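Local atomic coordinates of Rho guanine nucleotide exchange factor 3 (Mus musculus, PDB entry 2Z0Q), a protein that acts as a guanine nucleotide exchange factor for the small GTPases RhoA and RhoB, this chain holding its catalytic DH domain and the PH domain that follows. Residues 20-23 / 24-28; 161-164 / 165-168; 47-51 / 52-56; 31-34 / 35-38. One frame throughout, in Å; residues are numbered along the deposited sequence.

How the contacts relate
All four contacts lie in the DH domain. Contacts 1, 4 and 3 follow one another along helix 15-51, from near its start to its C-terminal end. Contact 2 lies on helix 155-172, which packs along the first half and middle of that helix. It meets contact 1 where Leu27 CD2 lies 4.0 Å from Leu167 CD2, and it meets contact 4 through a probable hydrogen bond of 2.6 Å between Tyr163 OH and Glu31 OE2. Contact 3 stands apart, its centre about 39 Å from that of contact 1. In related DH domains, helices equivalent to 15-51 and 155-172 contribute to the surface that binds the GTPase.

Contact 1: 20-23 / 24-28; sequences RQEA and IFELS
Arg20 and Ile24, one turn apart on helix 15-51, the first long helix of the DH domain, lie side by side and point the same way. The backbone bonds of this alpha-helical stretch are regular: Ile24 N donates to Arg20 O, Phe25 N to Gln21 O, Glu26 N to Glu22 O and Leu27 N to Ala23 O.

The aliphatic CG1 branch of Ile24 packs over Arg20 O and alongside the arginine's end. Its place beside the backbone N (chi1 -72°) brings CG1 to 3.4 Å from Arg20 O and sets CD1 3.7 Å from Arg20 NH1. The arginine chain is extended as far as CD and turns at chi3 (69°). Its NE forms a salt bridge with Glu17 and NH1 is hydrogen-bonded to Glu92 O, bonds that restrain the guanidinium. Apolar packing lies on the buried face, where Ala23, Ile24 and Leu27 all touch Ile170 of helix 155-172.

The acidic pair occupies the exposed side. Glu26 lies back over the preceding turn, its CG 3.2 Å from Glu22 O and its OE2 3.7 Å from Glu22 CB. Glu22 OE1 comes within 4.3 Å of Glu26 OE2, like charges near each other. The segment probably belongs to conserved region 1, Glu26 matching a glutamate that contacts the GTPase in related DH domains.

Past this pair, Ser28 OG donates to Phe25 O at 3.1 Å.

Contact 2: 161-164 / 165-168; sequences VKYP and LLLR
Leu166 N, Leu167 N and Arg168 N donate to Lys162 O, Tyr163 O and Pro164 O one turn earlier, continuing an alpha helix that is kinked at Pro164, whose N has no hydrogen to give. Around the kink the next link also opens: Val161 O and Leu165 N stand 5.1 Å apart, and a water bridges them, donating to Val161 O at 2.8 Å and accepting from Leu165 N at 3.1 Å. The two backbone groups are thus satisfied although they do not meet directly. The segment probably belongs to conserved region 3 of the DH domain, which in relatives lines the GTPase-binding surface.

Lys162 and Leu166 pack as apolar neighbours. The lysine chain is fully extended and passes the leucine at a slant, with Lys162 CG 4.0 Å from Leu166 CG and Lys162 CE 4.1 Å from Leu166 CD2, so it is the methylene chain that makes the contact. The other methyl of Leu166, CD1, approaches the Tyr163 ring obliquely, 4.3 Å from its CD1.

Arg168 meets Pro164 O twice, through its N and through its side chain. The oxygen lies 3.2 Å from Arg168 CB and beneath one face of the guanidinium, displaced toward its rim. A bend at chi3 (-59°) turns the arginine's end back to this position.

Leu167 CG rests 3.3 Å from Tyr163 O, and beyond it the leucine packs on Ala187 and Ile188 of helix 180-213. Arg168 reaches the same helix at Ile188 and Gln192, while the Tyr163 ring extends to helix 15-51, so helix 155-172 contacts both helices.

Contact 3: 47-51 / 52-56; sequences DPMLK and LSIMT
Met49 and Ile54 meet across the C-terminal end of helix 15-51, their side chains crossing at about a right angle. Met49, present as selenomethionine, offers CB and CG to the isoleucine, and Ile54 CD1 lies 3.2 Å from Met49 CG. This is tighter than usual van der Waals contact, so the exact placing of the methyl is doubtful. The second branch, Ile54 CG2, lies 4.1 Å from Met49 SE.

A Schellman motif brings the two residues together. Ile54 N donates to Met49 O at 2.8 Å and Ser53 N to Leu50 O at 3.2 Å; the latter donor stands above the carbonyl plane. The reversal turns on Ser53, which has a left-handed backbone (phi 49°). Just before it, Leu52 N gives its hydrogen to Pro48 O, with a weak second bond to Met49 O, and Leu52 CG rests 3.6 Å from Pro48 O.

Two waters form the next layer. Both are hydrogen-bonded to Ser53 OG; one donates to Leu50 O at 2.8 Å and the other to Lys51 O at 3.2 Å, tying the last carbonyls of the helix to the serine side chain.

Farther out, Met49 and Met55 both pack on Leu60 of helix 57-64, for which Thr56 is the N-cap. Met55 also reaches Leu121 and Lys125 of helix 107-125, while Ile54 touches Val131 of helix 129-132.

Contact 4: 31-34 / 35-38; sequences EEDL and IEDL
Leu34 and Leu38, one turn apart in the middle of helix 15-51, the first long helix of the DH domain, meet at a slant, closest through Leu34 CD2 and Leu38 CD1, 3.7 Å apart. Leu34 has CG opposite its backbone N (chi1 175°), and CD2 swings forward over the next peptide, to 3.2 Å from Ile35 N. Leu38 takes the other arrangement, with CG beside its own N (chi1 -68°), and this places CG 3.4 Å from Leu34 O, the carbonyl that accepts from Leu38 N.

Ile35 and Asp37 lie back over the preceding turn in the same manner. Ile35 CG1 approaches Glu31 O to 3.2 Å, with CD1 following over the same oxygen, and Asp37 CG comes to 3.3 Å from Asp33 O. On the exposed side, Asp33 OD1 and Glu36 OE1 stand 4.4 Å apart, like charges not in contact.

The buried carboxylate of Glu31 is gripped by Arg159 and Tyr163 at OE2 and by His74 at OE1, which fixes its rotation and joins three helices. Helix 15-51 is flanked here by two helices: Ile35 packs on His74 and Glu75 of helix 67-84, and Leu34, Asp37 and Leu38 touch Ile155 of helix 155-172.

Contact 1: 20-23 / 24-28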
ATOM      1  N   ARG A  20     -22.574   8.143  21.211  1.00 13.07           N
ATOM      2  CA  ARG A  20     -23.156   7.821  19.911  1.00 11.53           C
ATOM      3  C   ARG A  20     -23.091   9.071  19.021  1.00 12.84           C
ATOM      4  O   ARG A  20     -22.725   9.001  17.874  1.00 10.50           O
ATOM      5  CB  ARG A  20     -24.614   7.435  20.062  1.00 13.91           C
ATOM      6  CG  ARG A  20     -25.170   6.784  18.782  1.00 13.92           C
ATOM      7  CD  ARG A  20     -26.645   6.352  18.943  1.00 15.51           C
ATOM      8  NE  ARG A  20     -27.600   7.475  19.044  1.00 16.46           N
ATOM      9  CZ  ARG A  20     -28.338   7.947  18.040  1.00 15.24           C
ATOM     10  NH1 ARG A  20     -28.264   7.436  16.820  1.00 16.93           N
ATOM     11  NH2 ARG A  20     -29.183   8.941  18.266  1.00 16.57           N
ATOM     12  N   GLN A  21     -23.431  10.228  19.589  1.00 12.74           N
ATOM     13  CA  GLN A  21     -23.372  11.463  18.786  1.00 11.76           C
ATOM     14  C   GLN A  21     -21.936  11.767  18.394  1.00 11.79           C
ATOM     15  O   GLN A  21     -21.692  12.241  17.291  1.00 12.98           O
ATOM     16  CB  GLN A  21     -24.029  12.659  19.515  1.00 11.37           C
ATOM     17  CG  GLN A  21     -25.538  12.501  19.736  1.00 14.44           C
ATOM     18  CD  GLN A  21     -26.296  12.395  18.418  1.00 14.30           C
ATOM     19  OE1 GLN A  21     -26.027  13.124  17.478  1.00 17.53           O
ATOM     20  NE2 GLN A  21     -27.243  11.477  18.354  1.00 15.94           N
ATOM     21  N   GLU A  22     -20.977  11.519  19.295  1.00 12.57           N
ATOM     22  CA  GLU A  22     -19.589  11.712  18.950  1.00 12.40           C
ATOM     23  C   GLU A  22     -19.204  10.795  17.765  1.00 13.23           C
ATOM     24  O   GLU A  22     -18.579  11.230  16.789  1.00 10.88           O
ATOM     25  CB  GLU A  22     -18.683  11.383  20.150  1.00 12.28           C
ATOM     26  CG  GLU A  22     -18.741  12.489  21.197  1.00 14.69           C
ATOM     27  CD  GLU A  22     -17.641  12.334  22.251  1.00 19.56           C
ATOM     28  OE1 GLU A  22     -17.115  11.216  22.402  1.00 18.93           O
ATOM     29  OE2 GLU A  22     -17.303  13.345  22.916  1.00 19.10           O
ATOM     30  N   ALA A  23     -19.602   9.528  17.854  1.00 11.45           N
ATOM     31  CA  ALA A  23     -19.232   8.587  16.809  1.00 13.12           C
ATOM     32  C   ALA A  23     -19.801   8.992  15.438  1.00 13.08           C
ATOM     33  O   ALA A  23     -19.140   8.828  14.419  1.00 14.05           O
ATOM     34  CB  ALA A  23     -19.703   7.133  17.213  1.00 13.50           C
ATOM     35  N   ILE A  24     -21.023   9.520  15.426  1.00 12.11           N
ATOM     36  CA  ILE A  24     -21.665   9.925  14.170  1.00 13.35           C
ATOM     37  C   ILE A  24     -20.979  11.178  13.592  1.00 12.66           C
ATOM     38  O   ILE A  24     -20.718  11.293  12.387  1.00 11.63           O
ATOM     39  CB  ILE A  24     -23.151  10.183  14.416  1.00 12.86           C
ATOM     40  CG1 ILE A  24     -23.850   8.848  14.644  1.00 11.95           C
ATOM     41  CG2 ILE A  24     -23.794  10.918  13.220  1.00 14.78           C
ATOM     42  CD1 ILE A  24     -25.286   9.012  15.177  1.00 12.10           C
ATOM     43  N   PHE A  25     -20.655  12.116  14.474  1.00 12.43           N
ATOM     44  CA  PHE A  25     -19.997  13.328  14.014  1.00 13.86           C
ATOM     45  C   PHE A  25     -18.615  12.984  13.441  1.00 13.23           C
ATOM     46  O   PHE A  25     -18.222  13.505  12.398  1.00 14.24           O
ATOM     47  CB  PHE A  25     -19.848  14.334  15.178  1.00 15.87           C
ATOM     48  CG  PHE A  25     -19.612  15.740  14.715  1.00 19.28           C
ATOM     49  CD1 PHE A  25     -20.674  16.495  14.239  1.00 21.41           C
ATOM     50  CD2 PHE A  25     -18.338  16.265  14.671  1.00 19.02           C
ATOM     51  CE1 PHE A  25     -20.459  17.759  13.713  1.00 23.29           C
ATOM     52  CE2 PHE A  25     -18.109  17.547  14.139  1.00 18.33           C
ATOM     53  CZ  PHE A  25     -19.170  18.271  13.665  1.00 21.21           C
ATOM     54  N   GLU A  26     -17.897  12.086  14.128  1.00 14.15           N
ATOM     55  CA  GLU A  26     -16.569  11.659  13.716  1.00 15.21           C
ATOM     56  C   GLU A  26     -16.598  11.019  12.335  1.00 15.13           C
ATOM     57  O   GLU A  26     -15.695  11.230  11.521  1.00 14.39           O
ATOM     58  CB  GLU A  26     -15.986  10.678  14.746  1.00 16.03           C
ATOM     59  CG  GLU A  26     -15.476  11.410  16.042  1.00 15.21           C
ATOM     60  CD  GLU A  26     -15.417  10.518  17.278  1.00 18.05           C
ATOM     61  OE1 GLU A  26     -15.356   9.275  17.133  1.00 20.22           O
ATOM     62  OE2 GLU A  26     -15.433  11.062  18.411  1.00 15.65           O
ATOM     63  N   LEU A  27     -17.623  10.195  12.096  1.00 14.62           N
ATOM     64  CA  LEU A  27     -17.774   9.567  10.783  1.00 15.20           C
ATOM     65  C   LEU A  27     -17.792  10.632   9.690  1.00 14.56           C
ATOM     66  O   LEU A  27     -17.060  10.551   8.718  1.00 15.11           O
ATOM     67  CB  LEU A  27     -19.091   8.794  10.718  1.00 14.61           C
ATOM     68  CG  LEU A  27     -19.383   8.209   9.323  1.00 15.43           C
ATOM     69  CD1 LEU A  27     -18.306   7.192   8.996  1.00 17.66           C
ATOM     70  CD2 LEU A  27     -20.778   7.498   9.332  1.00 15.84           C
ATOM     71  N   SER A  28     -18.615  11.652   9.850  1.00 15.43           N
ATOM     72  CA  SER A  28     -18.679  12.663   8.795  1.00 17.37           C
ATOM     73  C   SER A  28     -17.390  13.489   8.735  1.00 17.59           C
ATOM     74  O   SER A  28     -16.937  13.886   7.640  1.00 16.50           O
ATOM     75  CB  SER A  28     -19.900  13.583   8.981  1.00 18.26           C
ATOM     76  OG  SER A  28     -19.543  14.645   9.830  1.00 29.72           O
TER

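Contact 2: 161-164 / 165-168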
ATOM      1  N   VAL A 161     -10.767   0.308   4.761  1.00 16.04           N
ATOM      2  CA  VAL A 161     -10.423  -0.661   5.792  1.00 18.18           C
ATOM      3  C   VAL A 161     -10.912  -0.272   7.173  1.00 16.80           C
ATOM      4  O   VAL A 161     -11.197  -1.143   8.007  1.00 16.90           O
ATOM      5  CB  VAL A 161      -8.866  -0.885   5.786  1.00 17.01           C
ATOM      6  CG1 VAL A 161      -8.351  -1.429   7.126  1.00 22.18           C
ATOM      7  CG2 VAL A 161      -8.514  -1.793   4.655  1.00 19.00           C
ATOM      8  N   LYS A 162     -11.040   1.034   7.389  1.00 17.28           N
ATOM      9  CA  LYS A 162     -11.455   1.591   8.659  1.00 16.27           C
ATOM     10  C   LYS A 162     -12.963   1.702   8.819  1.00 14.21           C
ATOM     11  O   LYS A 162     -13.450   1.924   9.925  1.00 13.08           O
ATOM     12  CB  LYS A 162     -10.825   2.979   8.854  1.00 19.10           C
ATOM     13  CG  LYS A 162     -10.754   3.410  10.317  1.00 26.35           C
ATOM     14  CD  LYS A 162      -9.970   4.731  10.481  1.00 29.84           C
ATOM     15  CE  LYS A 162     -10.009   5.216  11.932  1.00 32.12           C
ATOM     16  NZ  LYS A 162      -9.441   6.587  12.023  1.00 34.62           N
ATOM     17  N   TYR A 163     -13.745   1.489   7.753  1.00 13.07           N
ATOM     18  CA  TYR A 163     -15.186   1.684   7.937  1.00 13.36           C
ATOM     19  C   TYR A 163     -15.817   0.748   8.995  1.00 13.11           C
ATOM     20  O   TYR A 163     -16.655   1.172   9.779  1.00 11.73           O
ATOM     21  CB  TYR A 163     -15.950   1.551   6.602  1.00 13.04           C
ATOM     22  CG  TYR A 163     -15.985   2.827   5.773  1.00 15.22           C
ATOM     23  CD1 TYR A 163     -16.474   4.023   6.317  1.00 14.53           C
ATOM     24  CD2 TYR A 163     -15.549   2.838   4.446  1.00 15.56           C
ATOM     25  CE1 TYR A 163     -16.526   5.185   5.574  1.00 16.18           C
ATOM     26  CE2 TYR A 163     -15.596   3.981   3.701  1.00 13.95           C
ATOM     27  CZ  TYR A 163     -16.083   5.167   4.264  1.00 16.12           C
ATOM     28  OH  TYR A 163     -16.107   6.338   3.529  1.00 16.96           O
ATOM     29  N   PRO A 164     -15.434  -0.551   9.009  1.00 13.50           N
ATOM     30  CA  PRO A 164     -16.045  -1.420  10.020  1.00 13.35           C
ATOM     31  C   PRO A 164     -15.833  -0.851  11.457  1.00 13.06           C
ATOM     32  O   PRO A 164     -16.764  -0.810  12.268  1.00 13.31           O
ATOM     33  CB  PRO A 164     -15.332  -2.764   9.802  1.00 13.86           C
ATOM     34  CG  PRO A 164     -15.064  -2.770   8.329  1.00 14.22           C
ATOM     35  CD  PRO A 164     -14.596  -1.313   8.074  1.00 12.90           C
ATOM     36  N   LEU A 165     -14.611  -0.419  11.739  1.00 12.63           N
ATOM     37  CA  LEU A 165     -14.273   0.135  13.054  1.00 14.36           C
ATOM     38  C   LEU A 165     -15.129   1.375  13.362  1.00 13.98           C
ATOM     39  O   LEU A 165     -15.686   1.515  14.450  1.00 12.57           O
ATOM     40  CB  LEU A 165     -12.770   0.515  13.065  1.00 16.53           C
ATOM     41  CG  LEU A 165     -12.185   1.189  14.319  1.00 18.60           C
ATOM     42  CD1 LEU A 165     -10.610   1.070  14.280  1.00 19.16           C
ATOM     43  CD2 LEU A 165     -12.600   2.631  14.386  1.00 19.70           C
ATOM     44  N   LEU A 166     -15.237   2.262  12.377  1.00 14.32           N
ATOM     45  CA  LEU A 166     -15.986   3.505  12.571  1.00 13.99           C
ATOM     46  C   LEU A 166     -17.483   3.281  12.731  1.00 13.71           C
ATOM     47  O   LEU A 166     -18.119   3.908  13.582  1.00 10.63           O
ATOM     48  CB  LEU A 166     -15.739   4.446  11.382  1.00 13.60           C
ATOM     49  CG  LEU A 166     -14.343   4.966  11.139  1.00 17.97           C
ATOM     50  CD1 LEU A 166     -14.279   5.646   9.700  1.00 19.43           C
ATOM     51  CD2 LEU A 166     -14.030   5.988  12.248  1.00 18.05           C
ATOM     52  N   LEU A 167     -18.060   2.402  11.899  1.00 13.44           N
ATOM     53  CA  LEU A 167     -19.487   2.143  12.024  1.00 11.97           C
ATOM     54  C   LEU A 167     -19.767   1.335  13.302  1.00 12.38           C
ATOM     55  O   LEU A 167     -20.804   1.502  13.902  1.00 11.90           O
ATOM     56  CB  LEU A 167     -20.012   1.366  10.807  1.00 14.64           C
ATOM     57  CG  LEU A 167     -19.765   2.082   9.483  1.00 17.51           C
ATOM     58  CD1 LEU A 167     -20.589   1.370   8.361  1.00 18.50           C
ATOM     59  CD2 LEU A 167     -20.158   3.553   9.587  1.00 19.49           C
ATOM     60  N   ARG A 168     -18.847   0.447  13.706  1.00 12.12           N
ATOM     61  CA  ARG A 168     -19.094  -0.305  14.925  1.00 13.01           C
ATOM     62  C   ARG A 168     -19.035   0.613  16.178  1.00 13.50           C
ATOM     63  O   ARG A 168     -19.685   0.352  17.185  1.00 13.40           O
ATOM     64  CB  ARG A 168     -18.102  -1.506  15.050  1.00 12.35           C
ATOM     65  CG  ARG A 168     -18.576  -2.484  16.094  1.00 14.47           C
ATOM     66  CD  ARG A 168     -17.694  -3.738  16.166  1.00 16.61           C
ATOM     67  NE  ARG A 168     -17.631  -4.458  14.901  1.00 15.69           N
ATOM     68  CZ  ARG A 168     -16.582  -4.473  14.069  1.00 15.42           C
ATOM     69  NH1 ARG A 168     -15.459  -3.797  14.325  1.00 16.88           N
ATOM     70  NH2 ARG A 168     -16.645  -5.213  12.965  1.00 15.34           N
TER
HETATM   71  O   HOH W   1     -12.016  -1.576  10.598  1.00 15.75           O

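Contact 3: 47-51 / 52-56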
ATOM      1  N   ASP A  47      -1.839  19.198 -10.423  1.00 47.35           N
ATOM      2  CA  ASP A  47      -1.874  20.441 -11.198  1.00 47.41           C
ATOM      3  C   ASP A  47      -0.497  21.109 -11.385  1.00 47.33           C
ATOM      4  O   ASP A  47      -0.140  21.502 -12.502  1.00 47.32           O
ATOM      5  CB  ASP A  47      -2.848  21.441 -10.575  1.00 48.09           C
ATOM      6  CG  ASP A  47      -4.293  20.998 -10.691  1.00 49.55           C
ATOM      7  OD1 ASP A  47      -4.596  20.137 -11.558  1.00 48.40           O
ATOM      8  OD2 ASP A  47      -5.123  21.535  -9.917  1.00 49.08           O
ATOM      9  N   PRO A  48       0.285  21.254 -10.298  1.00 46.77           N
ATOM     10  CA  PRO A  48       1.618  21.870 -10.328  1.00 45.85           C
ATOM     11  C   PRO A  48       2.627  21.146 -11.208  1.00 45.55           C
ATOM     12  O   PRO A  48       3.408  21.785 -11.913  1.00 45.40           O
ATOM     13  CB  PRO A  48       2.045  21.848  -8.864  1.00 46.84           C
ATOM     14  CG  PRO A  48       0.746  21.927  -8.139  1.00 46.49           C
ATOM     15  CD  PRO A  48      -0.123  20.986  -8.909  1.00 46.34           C
HETATM   16  N   MSE A  49       2.622  19.817 -11.160  1.00 44.97           N
HETATM   17  CA  MSE A  49       3.563  19.038 -11.957  1.00 44.88           C
HETATM   18  C   MSE A  49       3.172  19.076 -13.423  1.00 43.86           C
HETATM   19  O   MSE A  49       4.026  19.013 -14.304  1.00 42.59           O
HETATM   20  CB  MSE A  49       3.651  17.580 -11.445  1.00 46.20           C
HETATM   21  CG  MSE A  49       4.355  17.434 -10.074  1.00 47.33           C
HETATM   22 SE   MSE A  49       4.768  15.606  -9.473  1.00 50.35          SE
HETATM   23  CE  MSE A  49       2.967  15.041  -9.084  1.00 47.68           C
ATOM     24  N   LEU A  50       1.873  19.191 -13.675  1.00 43.89           N
ATOM     25  CA  LEU A  50       1.345  19.253 -15.035  1.00 43.98           C
ATOM     26  C   LEU A  50       1.801  20.547 -15.697  1.00 43.60           C
ATOM     27  O   LEU A  50       2.288  20.530 -16.821  1.00 42.85           O
ATOM     28  CB  LEU A  50      -0.193  19.202 -15.013  1.00 45.71           C
ATOM     29  CG  LEU A  50      -0.944  19.328 -16.345  1.00 47.53           C
ATOM     30  CD1 LEU A  50      -2.374  18.811 -16.179  1.00 48.90           C
ATOM     31  CD2 LEU A  50      -0.959  20.790 -16.811  1.00 49.23           C
ATOM     32  N   LYS A  51       1.644  21.662 -14.983  1.00 43.31           N
ATOM     33  CA  LYS A  51       2.034  22.972 -15.496  1.00 43.53           C
ATOM     34  C   LYS A  51       3.527  23.084 -15.751  1.00 42.66           C
ATOM     35  O   LYS A  51       3.950  23.853 -16.618  1.00 42.44           O
ATOM     36  CB  LYS A  51       1.617  24.071 -14.521  1.00 43.60           C
ATOM     37  CG  LYS A  51       0.132  24.323 -14.489  1.00 46.79           C
ATOM     38  CD  LYS A  51      -0.192  25.452 -13.527  1.00 49.91           C
ATOM     39  CE  LYS A  51      -1.694  25.605 -13.362  1.00 51.75           C
ATOM     40  NZ  LYS A  51      -2.305  24.341 -12.849  1.00 53.17           N
ATOM     41  N   LEU A  52       4.315  22.322 -14.996  1.00 41.53           N
ATOM     42  CA  LEU A  52       5.768  22.344 -15.124  1.00 41.55           C
ATOM     43  C   LEU A  52       6.321  21.083 -15.780  1.00 41.32           C
ATOM     44  O   LEU A  52       7.539  20.845 -15.770  1.00 41.80           O
ATOM     45  CB  LEU A  52       6.404  22.527 -13.748  1.00 41.80           C
ATOM     46  CG  LEU A  52       6.082  23.846 -13.041  1.00 42.86           C
ATOM     47  CD1 LEU A  52       6.568  23.774 -11.597  1.00 43.37           C
ATOM     48  CD2 LEU A  52       6.740  25.018 -13.773  1.00 42.16           C
ATOM     49  N   SER A  53       5.421  20.271 -16.330  1.00 40.12           N
ATOM     50  CA  SER A  53       5.795  19.034 -17.025  1.00 39.71           C
ATOM     51  C   SER A  53       6.767  18.146 -16.254  1.00 38.78           C
ATOM     52  O   SER A  53       7.658  17.545 -16.851  1.00 38.86           O
ATOM     53  CB  SER A  53       6.417  19.392 -18.383  1.00 39.75           C
ATOM     54  OG  SER A  53       5.567  20.249 -19.122  1.00 36.91           O
ATOM     55  N   ILE A  54       6.603  18.062 -14.934  1.00 38.88           N
ATOM     56  CA  ILE A  54       7.481  17.244 -14.079  1.00 37.24           C
ATOM     57  C   ILE A  54       7.384  15.746 -14.399  1.00 36.26           C
ATOM     58  O   ILE A  54       8.322  14.988 -14.190  1.00 36.14           O
ATOM     59  CB  ILE A  54       7.141  17.486 -12.612  1.00 37.25           C
ATOM     60  CG1 ILE A  54       7.277  18.977 -12.319  1.00 38.76           C
ATOM     61  CG2 ILE A  54       8.063  16.655 -11.696  1.00 35.32           C
ATOM     62  CD1 ILE A  54       6.770  19.376 -10.956  1.00 43.17           C
HETATM   63  N   MSE A  55       6.231  15.334 -14.903  1.00 36.16           N
HETATM   64  CA  MSE A  55       5.999  13.950 -15.305  1.00 36.67           C
HETATM   65  C   MSE A  55       5.137  14.065 -16.552  1.00 36.63           C
HETATM   66  O   MSE A  55       4.536  15.110 -16.792  1.00 36.10           O
HETATM   67  CB  MSE A  55       5.213  13.172 -14.240  1.00 37.01           C
HETATM   68  CG  MSE A  55       5.952  12.881 -12.935  1.00 38.34           C
HETATM   69 SE   MSE A  55       4.952  11.628 -11.791  1.00 39.31          SE
HETATM   70  CE  MSE A  55       5.269  10.023 -12.762  1.00 41.65           C
ATOM     71  N   THR A  56       5.043  13.004 -17.333  1.00 38.15           N
ATOM     72  CA  THR A  56       4.220  13.076 -18.536  1.00 39.11           C
ATOM     73  C   THR A  56       2.728  13.134 -18.185  1.00 40.23           C
ATOM     74  O   THR A  56       2.326  12.845 -17.053  1.00 39.80           O
ATOM     75  CB  THR A  56       4.479  11.877 -19.461  1.00 39.60           C
ATOM     76  OG1 THR A  56       3.830  10.704 -18.941  1.00 37.68           O
ATOM     77  CG2 THR A  56       5.983  11.630 -19.569  1.00 39.48           C
TER
HETATM   78  O   HOH W   2       2.844  19.317 -19.288  1.00 39.39           O
HETATM   79  O   HOH W   3       5.965  22.809 -18.886  1.00 36.38           O

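Contact 4: 31-34 / 35-38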
ATOM      1  N   GLU A  31     -14.983  11.855   6.423  1.00 16.22           N
ATOM      2  CA  GLU A  31     -15.338  11.985   5.004  1.00 17.88           C
ATOM      3  C   GLU A  31     -14.776  13.356   4.557  1.00 19.81           C
ATOM      4  O   GLU A  31     -14.113  13.482   3.515  1.00 18.17           O
ATOM      5  CB  GLU A  31     -16.858  11.972   4.832  1.00 18.97           C
ATOM      6  CG  GLU A  31     -17.509  10.614   5.218  1.00 18.02           C
ATOM      7  CD  GLU A  31     -16.940   9.504   4.387  1.00 18.29           C
ATOM      8  OE1 GLU A  31     -16.882   9.678   3.160  1.00 18.04           O
ATOM      9  OE2 GLU A  31     -16.528   8.463   4.942  1.00 19.64           O
ATOM     10  N   GLU A  32     -15.035  14.366   5.379  1.00 20.84           N
ATOM     11  CA  GLU A  32     -14.562  15.708   5.074  1.00 23.39           C
ATOM     12  C   GLU A  32     -13.047  15.737   4.930  1.00 22.01           C
ATOM     13  O   GLU A  32     -12.532  16.330   3.969  1.00 22.21           O
ATOM     14  CB  GLU A  32     -15.031  16.680   6.156  1.00 26.83           C
ATOM     15  CG  GLU A  32     -14.590  18.118   5.938  1.00 34.28           C
ATOM     16  CD  GLU A  32     -15.383  19.070   6.836  1.00 37.39           C
ATOM     17  OE1 GLU A  32     -15.705  18.668   7.978  1.00 41.42           O
ATOM     18  OE2 GLU A  32     -15.679  20.203   6.404  1.00 39.76           O
ATOM     19  N   ASP A  33     -12.343  15.100   5.866  1.00 20.68           N
ATOM     20  CA  ASP A  33     -10.877  15.015   5.851  1.00 23.62           C
ATOM     21  C   ASP A  33     -10.367  14.298   4.583  1.00 23.49           C
ATOM     22  O   ASP A  33      -9.366  14.709   3.968  1.00 22.71           O
ATOM     23  CB  ASP A  33     -10.360  14.240   7.085  1.00 23.02           C
ATOM     24  CG  ASP A  33     -10.485  15.041   8.383  1.00 26.59           C
ATOM     25  OD1 ASP A  33     -10.783  16.249   8.318  1.00 25.53           O
ATOM     26  OD2 ASP A  33     -10.293  14.455   9.476  1.00 29.52           O
ATOM     27  N   LEU A  34     -11.021  13.195   4.220  1.00 21.32           N
ATOM     28  CA  LEU A  34     -10.612  12.455   3.021  1.00 22.42           C
ATOM     29  C   LEU A  34     -10.791  13.317   1.739  1.00 21.40           C
ATOM     30  O   LEU A  34      -9.888  13.389   0.900  1.00 22.72           O
ATOM     31  CB  LEU A  34     -11.434  11.159   2.891  1.00 22.16           C
ATOM     32  CG  LEU A  34     -11.180  10.361   1.604  1.00 22.99           C
ATOM     33  CD1 LEU A  34     -11.560   8.877   1.791  1.00 23.85           C
ATOM     34  CD2 LEU A  34     -12.025  10.976   0.481  1.00 26.71           C
ATOM     35  N   ILE A  35     -11.944  13.963   1.619  1.00 21.06           N
ATOM     36  CA  ILE A  35     -12.251  14.813   0.438  1.00 23.24           C
ATOM     37  C   ILE A  35     -11.202  15.934   0.362  1.00 25.29           C
ATOM     38  O   ILE A  35     -10.630  16.213  -0.698  1.00 26.15           O
ATOM     39  CB  ILE A  35     -13.667  15.417   0.572  1.00 22.04           C
ATOM     40  CG1 ILE A  35     -14.736  14.299   0.484  1.00 22.02           C
ATOM     41  CG2 ILE A  35     -13.896  16.502  -0.484  1.00 22.56           C
ATOM     42  CD1 ILE A  35     -16.124  14.729   0.905  1.00 22.47           C
ATOM     43  N   GLU A  36     -10.936  16.562   1.500  1.00 25.68           N
ATOM     44  CA  GLU A  36      -9.950  17.636   1.569  1.00 31.34           C
ATOM     45  C   GLU A  36      -8.550  17.175   1.170  1.00 32.07           C
ATOM     46  O   GLU A  36      -7.837  17.892   0.457  1.00 32.72           O
ATOM     47  CB  GLU A  36      -9.904  18.220   2.988  1.00 33.39           C
ATOM     48  CG  GLU A  36      -8.661  19.043   3.258  1.00 40.96           C
ATOM     49  CD  GLU A  36      -8.571  19.525   4.702  1.00 43.91           C
ATOM     50  OE1 GLU A  36      -8.395  18.684   5.616  1.00 47.03           O
ATOM     51  OE2 GLU A  36      -8.685  20.750   4.917  1.00 46.21           O
ATOM     52  N   ASP A  37      -8.138  15.995   1.620  1.00 31.51           N
ATOM     53  CA  ASP A  37      -6.807  15.507   1.274  1.00 32.54           C
ATOM     54  C   ASP A  37      -6.709  15.079  -0.203  1.00 32.58           C
ATOM     55  O   ASP A  37      -5.682  15.313  -0.847  1.00 33.21           O
ATOM     56  CB  ASP A  37      -6.398  14.358   2.197  1.00 33.41           C
ATOM     57  CG  ASP A  37      -6.061  14.828   3.609  1.00 35.16           C
ATOM     58  OD1 ASP A  37      -5.948  16.050   3.836  1.00 37.06           O
ATOM     59  OD2 ASP A  37      -5.900  13.972   4.497  1.00 35.53           O
ATOM     60  N   LEU A  38      -7.755  14.466  -0.749  1.00 31.48           N
ATOM     61  CA  LEU A  38      -7.716  14.086  -2.163  1.00 32.10           C
ATOM     62  C   LEU A  38      -7.753  15.334  -3.073  1.00 33.88           C
ATOM     63  O   LEU A  38      -7.139  15.346  -4.145  1.00 34.02           O
ATOM     64  CB  LEU A  38      -8.878  13.161  -2.528  1.00 32.59           C
ATOM     65  CG  LEU A  38      -8.827  11.754  -1.897  1.00 30.79           C
ATOM     66  CD1 LEU A  38      -9.929  10.880  -2.513  1.00 30.88           C
ATOM     67  CD2 LEU A  38      -7.458  11.153  -2.100  1.00 31.73           C
TER